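Local coordinates for periplasmic binding protein (PDB 4LJS) that probably captures a solute, perhaps an iron chelate or cobalamin, outside the cytoplasmic membrane and delivers it to an ABC transporter, at residues Y184-P195 and S307-Y315; Q52-A60 and L290-R298. All coordinates share one frame; numbering follows the deposited sequence.

Contact 1 (Y184-P195 and S307-Y315); sequences YTVAQTAHEKPP and SHGLYPNLY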
# COMPACT_ATOMS: atom_id res chain seq x y z
N TYR A 184 14.49 -14.43 -4.09
CA TYR A 184 14.39 -15.64 -4.89
C TYR A 184 14.33 -15.29 -6.37
O TYR A 184 15.09 -15.83 -7.18
CB TYR A 184 13.16 -16.44 -4.48
CG TYR A 184 12.79 -17.54 -5.44
CD1 TYR A 184 13.44 -18.77 -5.40
CD2 TYR A 184 11.79 -17.35 -6.40
CE1 TYR A 184 13.10 -19.78 -6.28
CE2 TYR A 184 11.45 -18.35 -7.28
CZ TYR A 184 12.11 -19.56 -7.22
OH TYR A 184 11.76 -20.55 -8.10
N THR A 185 13.42 -14.38 -6.72
CA THR A 185 13.23 -13.93 -8.09
C THR A 185 14.52 -13.41 -8.72
O THR A 185 14.91 -13.84 -9.81
CB THR A 185 12.14 -12.82 -8.16
OG1 THR A 185 10.87 -13.38 -7.80
CG2 THR A 185 12.03 -12.26 -9.57
N VAL A 186 15.20 -12.50 -8.03
CA VAL A 186 16.46 -11.97 -8.54
C VAL A 186 17.52 -13.06 -8.72
O VAL A 186 18.22 -13.09 -9.73
CB VAL A 186 17.02 -10.86 -7.63
CG1 VAL A 186 18.34 -10.34 -8.17
CG2 VAL A 186 16.01 -9.72 -7.50
N ALA A 187 17.62 -13.97 -7.75
CA ALA A 187 18.64 -15.02 -7.80
C ALA A 187 18.43 -16.01 -8.95
O ALA A 187 19.38 -16.44 -9.58
CB ALA A 187 18.76 -15.76 -6.47
N GLN A 188 17.17 -16.36 -9.22
CA GLN A 188 16.87 -17.36 -10.25
C GLN A 188 17.05 -16.82 -11.67
O GLN A 188 17.11 -17.59 -12.62
CB GLN A 188 15.45 -17.90 -10.07
CG GLN A 188 15.20 -18.59 -8.74
CD GLN A 188 16.14 -19.77 -8.51
OE1 GLN A 188 16.36 -20.59 -9.40
NE2 GLN A 188 16.69 -19.85 -7.30
N THR A 189 17.16 -15.50 -11.81
CA THR A 189 17.19 -14.87 -13.12
C THR A 189 18.43 -14.01 -13.38
O THR A 189 18.49 -13.28 -14.37
CB THR A 189 15.98 -13.95 -13.30
OG1 THR A 189 16.03 -12.93 -12.29
CG2 THR A 189 14.68 -14.75 -13.17
N ALA A 190 19.42 -14.09 -12.49
CA ALA A 190 20.59 -13.21 -12.57
C ALA A 190 21.42 -13.44 -13.84
O ALA A 190 22.12 -12.55 -14.28
CB ALA A 190 21.45 -13.36 -11.32
N HIS A 191 21.32 -14.63 -14.42
CA HIS A 191 22.06 -14.96 -15.63
C HIS A 191 21.37 -14.45 -16.90
O HIS A 191 21.93 -14.54 -17.99
CB HIS A 191 22.22 -16.47 -15.74
CG HIS A 191 20.93 -17.20 -15.83
ND1 HIS A 191 20.07 -17.34 -14.75
CD2 HIS A 191 20.33 -17.84 -16.86
CE1 HIS A 191 19.01 -18.03 -15.12
NE2 HIS A 191 19.14 -18.35 -16.40
N GLU A 192 20.16 -13.91 -16.75
CA GLU A 192 19.37 -13.46 -17.89
C GLU A 192 19.47 -11.95 -18.06
O GLU A 192 19.87 -11.24 -17.14
CB GLU A 192 17.90 -13.86 -17.72
CG GLU A 192 17.67 -15.37 -17.61
CD GLU A 192 16.22 -15.74 -17.31
OE1 GLU A 192 15.47 -14.88 -16.79
OE2 GLU A 192 15.83 -16.89 -17.59
N LYS A 193 19.12 -11.46 -19.25
CA LYS A 193 19.04 -10.02 -19.50
C LYS A 193 17.87 -9.43 -18.73
O LYS A 193 16.75 -9.92 -18.84
CB LYS A 193 18.86 -9.75 -21.00
CG LYS A 193 18.74 -8.28 -21.35
CD LYS A 193 18.83 -8.06 -22.86
CE LYS A 193 18.77 -6.58 -23.21
NZ LYS A 193 18.96 -6.33 -24.67
N PRO A 194 18.14 -8.38 -17.93
CA PRO A 194 17.10 -7.72 -17.13
C PRO A 194 16.00 -7.18 -18.03
O PRO A 194 16.31 -6.56 -19.05
CB PRO A 194 17.84 -6.56 -16.47
CG PRO A 194 19.28 -6.92 -16.54
CD PRO A 194 19.44 -7.71 -17.80
N PRO A 195 14.73 -7.41 -17.66
CA PRO A 195 13.61 -6.92 -18.47
C PRO A 195 13.46 -5.41 -18.34
O PRO A 195 13.76 -4.85 -17.29
CB PRO A 195 12.40 -7.63 -17.85
CG PRO A 195 12.80 -7.84 -16.43
CD PRO A 195 14.28 -8.13 -16.46
N SER A 307 6.75 -9.33 -10.16
CA SER A 307 7.70 -10.41 -10.39
C SER A 307 7.17 -11.38 -11.45
O SER A 307 7.93 -11.84 -12.31
CB SER A 307 8.02 -11.17 -9.09
OG SER A 307 6.89 -11.94 -8.68
N HIS A 308 5.88 -11.68 -11.41
CA HIS A 308 5.28 -12.59 -12.38
C HIS A 308 5.24 -11.98 -13.78
O HIS A 308 5.47 -12.68 -14.76
CB HIS A 308 3.89 -13.04 -11.93
CG HIS A 308 3.91 -14.04 -10.81
ND1 HIS A 308 4.75 -13.93 -9.72
CD2 HIS A 308 3.19 -15.17 -10.61
CE1 HIS A 308 4.55 -14.95 -8.90
NE2 HIS A 308 3.61 -15.72 -9.42
N GLY A 309 4.99 -10.68 -13.86
CA GLY A 309 5.02 -9.98 -15.14
C GLY A 309 6.43 -9.75 -15.69
O GLY A 309 6.64 -9.78 -16.91
N LEU A 310 7.39 -9.53 -14.80
CA LEU A 310 8.77 -9.30 -15.24
C LEU A 310 9.39 -10.59 -15.73
O LEU A 310 10.11 -10.60 -16.73
CB LEU A 310 9.62 -8.72 -14.10
CG LEU A 310 9.38 -7.27 -13.71
CD1 LEU A 310 10.19 -6.93 -12.46
CD2 LEU A 310 9.72 -6.33 -14.87
N TYR A 311 9.10 -11.69 -15.04
CA TYR A 311 9.76 -12.96 -15.33
C TYR A 311 8.81 -14.13 -15.63
O TYR A 311 8.74 -15.08 -14.85
CB TYR A 311 10.70 -13.31 -14.18
CG TYR A 311 11.71 -12.21 -13.89
CD1 TYR A 311 12.82 -12.03 -14.71
CD2 TYR A 311 11.54 -11.34 -12.82
CE1 TYR A 311 13.73 -11.03 -14.46
CE2 TYR A 311 12.46 -10.33 -12.56
CZ TYR A 311 13.56 -10.18 -13.38
OH TYR A 311 14.48 -9.19 -13.14
N PRO A 312 8.10 -14.08 -16.77
CA PRO A 312 7.08 -15.07 -17.15
C PRO A 312 7.63 -16.49 -17.24
O PRO A 312 6.88 -17.45 -17.05
CB PRO A 312 6.64 -14.62 -18.55
CG PRO A 312 7.06 -13.19 -18.65
CD PRO A 312 8.30 -13.07 -17.83
N ASN A 313 8.92 -16.63 -17.52
CA ASN A 313 9.51 -17.96 -17.60
C ASN A 313 9.73 -18.59 -16.23
O ASN A 313 9.66 -19.81 -16.09
CB ASN A 313 10.82 -17.93 -18.39
CG ASN A 313 10.60 -17.75 -19.87
OD1 ASN A 313 9.61 -18.23 -20.42
ND2 ASN A 313 11.51 -17.04 -20.52
N LEU A 314 9.99 -17.76 -15.23
CA LEU A 314 10.15 -18.24 -13.87
C LEU A 314 8.78 -18.54 -13.26
O LEU A 314 8.64 -19.46 -12.46
CB LEU A 314 10.88 -17.21 -13.01
CG LEU A 314 11.19 -17.64 -11.58
CD1 LEU A 314 12.03 -18.90 -11.58
CD2 LEU A 314 11.90 -16.53 -10.84
N TYR A 315 7.77 -17.76 -13.65
CA TYR A 315 6.42 -17.94 -13.13
C TYR A 315 5.42 -18.27 -14.24
O TYR A 315 4.60 -17.41 -14.62
CB TYR A 315 5.99 -16.68 -12.38
CG TYR A 315 6.91 -16.35 -11.23
CD1 TYR A 315 6.84 -17.08 -10.05
CD2 TYR A 315 7.85 -15.32 -11.32
CE1 TYR A 315 7.68 -16.80 -8.98
CE2 TYR A 315 8.69 -15.03 -10.25
CZ TYR A 315 8.60 -15.78 -9.09
OH TYR A 315 9.42 -15.51 -8.02
O HOH W 1 17.20 -10.53 -13.03
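Thr185 and Tyr315 illustrate how one short polar bond can sit inside a closely packed seam. Their hydroxyls, Thr185 OG1 and Tyr315 OH, share a hydrogen bond of 2.6 Å in which either could be the donor, with the threonine at the edge of the tyrosine ring, near its plane; Thr185 OG1 also has Ser181 O as a partner. The ring itself is held between His308 on one face and Leu314 CG on the opposite one, which restricts its rotation.

The tight part is built round Tyr311. Thr185 CG2 approaches Tyr311 CD2 to 3.4 Å; it stands opposite the backbone N across the CA-CB bond, while OG1 (chi1 -66°) turns to Tyr315, so the two branches serve two tyrosines. Thr189 OG1 lies over one face of Tyr311, toward its rim, and donates to Thr185 O at 2.9 Å. Pro195 CD reaches Tyr311 OH at 3.5 Å, and Pro195 CG touches Leu310 CD2. A water bridges Thr189 OG1 and Tyr311 OH, donating to both, and the buried phenol is also bonded to Leu223 O.

Packing thins toward solvent. Tyr184 offers its ring edge to Tyr315 OH, 3.4 Å from Tyr184 CD2, and Gln188 sets only CB against Leu314 CD1, at 3.9 Å, before its bent chain leads away.

The whole is a junction of two helix C-termini: helix 168-188 leads through the type I turn Thr189-Glu192 and on past Pro195 into strand 196-203, and Leu310 and Tyr311, ending helix 299-310, pack against Pro195, a helix-to-strand passage within an alpha/beta lobe of the periplasmic binding protein fold.

Contact 2 (Q52-A60 and L290-R298); sequences QNSIETIIA and LAVYSPGIR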
# COMPACT_ATOMS: atom_id res chain seq x y z
N GLN A 52 -6.66 1.97 3.43
CA GLN A 52 -6.45 0.53 3.26
C GLN A 52 -5.25 -0.06 4.00
O GLN A 52 -5.39 -1.09 4.68
CB GLN A 52 -6.34 0.19 1.76
CG GLN A 52 -6.46 -1.29 1.48
CD GLN A 52 -7.44 -1.60 0.37
OE1 GLN A 52 -7.79 -0.72 -0.43
NE2 GLN A 52 -7.91 -2.84 0.32
N ASN A 53 -4.08 0.55 3.88
CA ASN A 53 -2.88 0.05 4.57
C ASN A 53 -3.06 -0.03 6.08
O ASN A 53 -2.63 -1.00 6.70
CB ASN A 53 -1.62 0.85 4.23
CG ASN A 53 -1.69 2.31 4.69
OD1 ASN A 53 -2.76 2.90 4.78
ND2 ASN A 53 -0.52 2.89 4.96
N SER A 54 -3.71 0.97 6.68
CA SER A 54 -3.95 0.96 8.12
C SER A 54 -4.85 -0.21 8.49
O SER A 54 -4.55 -0.98 9.40
CB SER A 54 -4.61 2.27 8.57
OG SER A 54 -3.95 3.40 8.02
N ILE A 55 -5.93 -0.37 7.74
CA ILE A 55 -6.96 -1.37 8.04
C ILE A 55 -6.47 -2.79 7.84
O ILE A 55 -6.50 -3.59 8.77
CB ILE A 55 -8.22 -1.13 7.19
CG1 ILE A 55 -8.75 0.29 7.44
CG2 ILE A 55 -9.29 -2.18 7.51
CD1 ILE A 55 -9.67 0.82 6.35
N GLU A 56 -6.00 -3.10 6.63
CA GLU A 56 -5.59 -4.46 6.30
C GLU A 56 -4.33 -4.93 7.01
O GLU A 56 -4.18 -6.13 7.27
CB GLU A 56 -5.44 -4.65 4.78
CG GLU A 56 -6.77 -4.85 4.07
CD GLU A 56 -6.61 -5.42 2.67
OE1 GLU A 56 -6.72 -6.66 2.51
OE2 GLU A 56 -6.39 -4.63 1.72
N THR A 57 -3.41 -4.02 7.32
CA THR A 57 -2.18 -4.41 8.02
C THR A 57 -2.49 -4.87 9.44
O THR A 57 -1.98 -5.89 9.90
CB THR A 57 -1.11 -3.29 8.04
OG1 THR A 57 -0.80 -2.88 6.70
CG2 THR A 57 0.17 -3.76 8.74
N ILE A 58 -3.35 -4.12 10.14
CA ILE A 58 -3.73 -4.50 11.48
C ILE A 58 -4.52 -5.81 11.45
O ILE A 58 -4.32 -6.68 12.31
CB ILE A 58 -4.53 -3.39 12.18
CG1 ILE A 58 -3.61 -2.20 12.47
CG2 ILE A 58 -5.14 -3.93 13.47
CD1 ILE A 58 -4.37 -0.89 12.78
N ILE A 59 -5.37 -5.98 10.45
CA ILE A 59 -6.06 -7.24 10.28
C ILE A 59 -5.08 -8.39 10.04
O ILE A 59 -5.20 -9.46 10.64
CB ILE A 59 -7.10 -7.17 9.14
CG1 ILE A 59 -8.25 -6.24 9.55
CG2 ILE A 59 -7.61 -8.56 8.81
CD1 ILE A 59 -9.31 -6.04 8.47
N ALA A 60 -4.08 -8.15 9.19
CA ALA A 60 -3.10 -9.19 8.85
C ALA A 60 -2.28 -9.62 10.06
O ALA A 60 -1.76 -10.73 10.10
CB ALA A 60 -2.16 -8.70 7.73
N LEU A 290 -3.64 0.38 -4.91
CA LEU A 290 -3.66 0.03 -3.48
C LEU A 290 -2.52 -0.92 -3.09
O LEU A 290 -2.26 -1.13 -1.90
CB LEU A 290 -5.03 -0.53 -3.07
CG LEU A 290 -5.56 -1.85 -3.66
CD1 LEU A 290 -4.90 -3.07 -3.03
CD2 LEU A 290 -7.09 -1.97 -3.51
N ALA A 291 -1.85 -1.50 -4.08
CA ALA A 291 -0.73 -2.40 -3.82
C ALA A 291 0.62 -1.73 -4.03
O ALA A 291 1.65 -2.30 -3.69
CB ALA A 291 -0.83 -3.64 -4.69
N VAL A 292 0.62 -0.52 -4.59
CA VAL A 292 1.89 0.14 -4.90
C VAL A 292 1.97 1.58 -4.43
O VAL A 292 2.92 2.30 -4.74
CB VAL A 292 2.21 0.10 -6.42
CG1 VAL A 292 2.37 -1.32 -6.90
CG2 VAL A 292 1.14 0.81 -7.21
N TYR A 293 0.97 2.02 -3.67
CA TYR A 293 1.02 3.35 -3.09
C TYR A 293 0.61 3.25 -1.62
O TYR A 293 -0.55 2.98 -1.32
CB TYR A 293 0.12 4.31 -3.88
CG TYR A 293 0.21 5.74 -3.42
CD1 TYR A 293 -0.54 6.19 -2.34
CD2 TYR A 293 1.05 6.65 -4.06
CE1 TYR A 293 -0.47 7.50 -1.90
CE2 TYR A 293 1.12 7.97 -3.63
CZ TYR A 293 0.36 8.39 -2.55
OH TYR A 293 0.42 9.69 -2.10
N SER A 294 1.57 3.47 -0.71
CA SER A 294 1.41 3.19 0.73
C SER A 294 0.58 1.94 1.02
O SER A 294 -0.42 2.03 1.70
CB SER A 294 0.73 4.37 1.43
OG SER A 294 1.51 5.54 1.35
N PRO A 295 1.00 0.79 0.50
CA PRO A 295 0.10 -0.38 0.53
C PRO A 295 0.08 -1.13 1.85
O PRO A 295 -0.85 -1.90 2.09
CB PRO A 295 0.68 -1.29 -0.56
CG PRO A 295 2.14 -0.97 -0.54
CD PRO A 295 2.26 0.49 -0.19
N GLY A 296 1.08 -0.92 2.70
CA GLY A 296 1.22 -1.74 3.89
C GLY A 296 1.31 -3.20 3.48
O GLY A 296 2.01 -3.55 2.53
N ILE A 297 0.57 -4.06 4.18
CA ILE A 297 0.59 -5.50 3.90
C ILE A 297 0.28 -5.87 2.43
O ILE A 297 0.71 -6.92 1.97
CB ILE A 297 -0.35 -6.28 4.87
CG1 ILE A 297 -0.02 -7.77 4.89
CG2 ILE A 297 -1.82 -6.05 4.53
CD1 ILE A 297 1.42 -8.08 5.25
N ARG A 298 -0.42 -5.00 1.71
CA ARG A 298 -0.81 -5.30 0.32
C ARG A 298 0.37 -5.18 -0.67
O ARG A 298 0.22 -5.42 -1.88
CB ARG A 298 -2.00 -4.44 -0.14
CG ARG A 298 -3.28 -4.64 0.67
CD ARG A 298 -3.71 -6.11 0.67
NE ARG A 298 -4.06 -6.57 -0.67
CZ ARG A 298 -5.25 -6.41 -1.24
NH1 ARG A 298 -6.23 -5.79 -0.59
NH2 ARG A 298 -5.45 -6.87 -2.47
O HOH W 2 -3.15 2.07 1.23
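Glu56 OE2 meets the guanidinium of Arg298 at its edge and in its plane, while Leu290 CD1 lies over the centre of one face, 3.7 Å above it. The carboxylate stands nearly upright to the guanidinium, their planes 81° apart, and the syn lone pair of Glu56 OE2 accepts from Arg298 NH1 at 2.6 Å. Glu56 runs out extended beyond CG (chi2 -164°), whereas Arg298 is bent at chi2 and chi3, which brings its NH1 back to the acid; its NE forms a salt bridge with Asp301. Gln52 NE2 adds a second bond to Glu56 OE2, coming from above the carboxylate plane at 2.7 Å. A leucine in place of Arg298 would probably leave the negative charge of Glu56 without its mate here and strip Asp301 of its salt bridge.

Beside this pair, Thr57 OG1 both donates and accepts: it gives to Asn53 O at 2.6 Å and receives from Ile297 N at 3.1 Å, nearly straight at 166°. Gly296 passes so close that a CB would collide with this hydroxyl. Ile297 then packs CG1 on Ala60 CB, 3.7 Å away. Buried charge is thus paired rather than left to solvent, and the loop is held to the helix by directional bonds as well as apolar contact.

The two contacts lie at the two ends of helix 299-310: the loop 290-298 of contact 2 leads straight into it, and the segment 307-315 of contact 1 takes in its end. Along the chain the segments alternate, 52-60, 184-195, 290-298, 307-315. Contact 2 is near the centre of the chain and joins helix 52-60, which follows strand 47-50 of the parallel sheet, to a loop after strand 284-288 of the mixed sheet, so it appears to join the two lobes. Contact 1 is peripheral, beside the mixed sheet, where helix 168-188 ends. Their centres are about 26 Å apart. The two separate sheets are consistent with a two-lobed periplasmic binding protein.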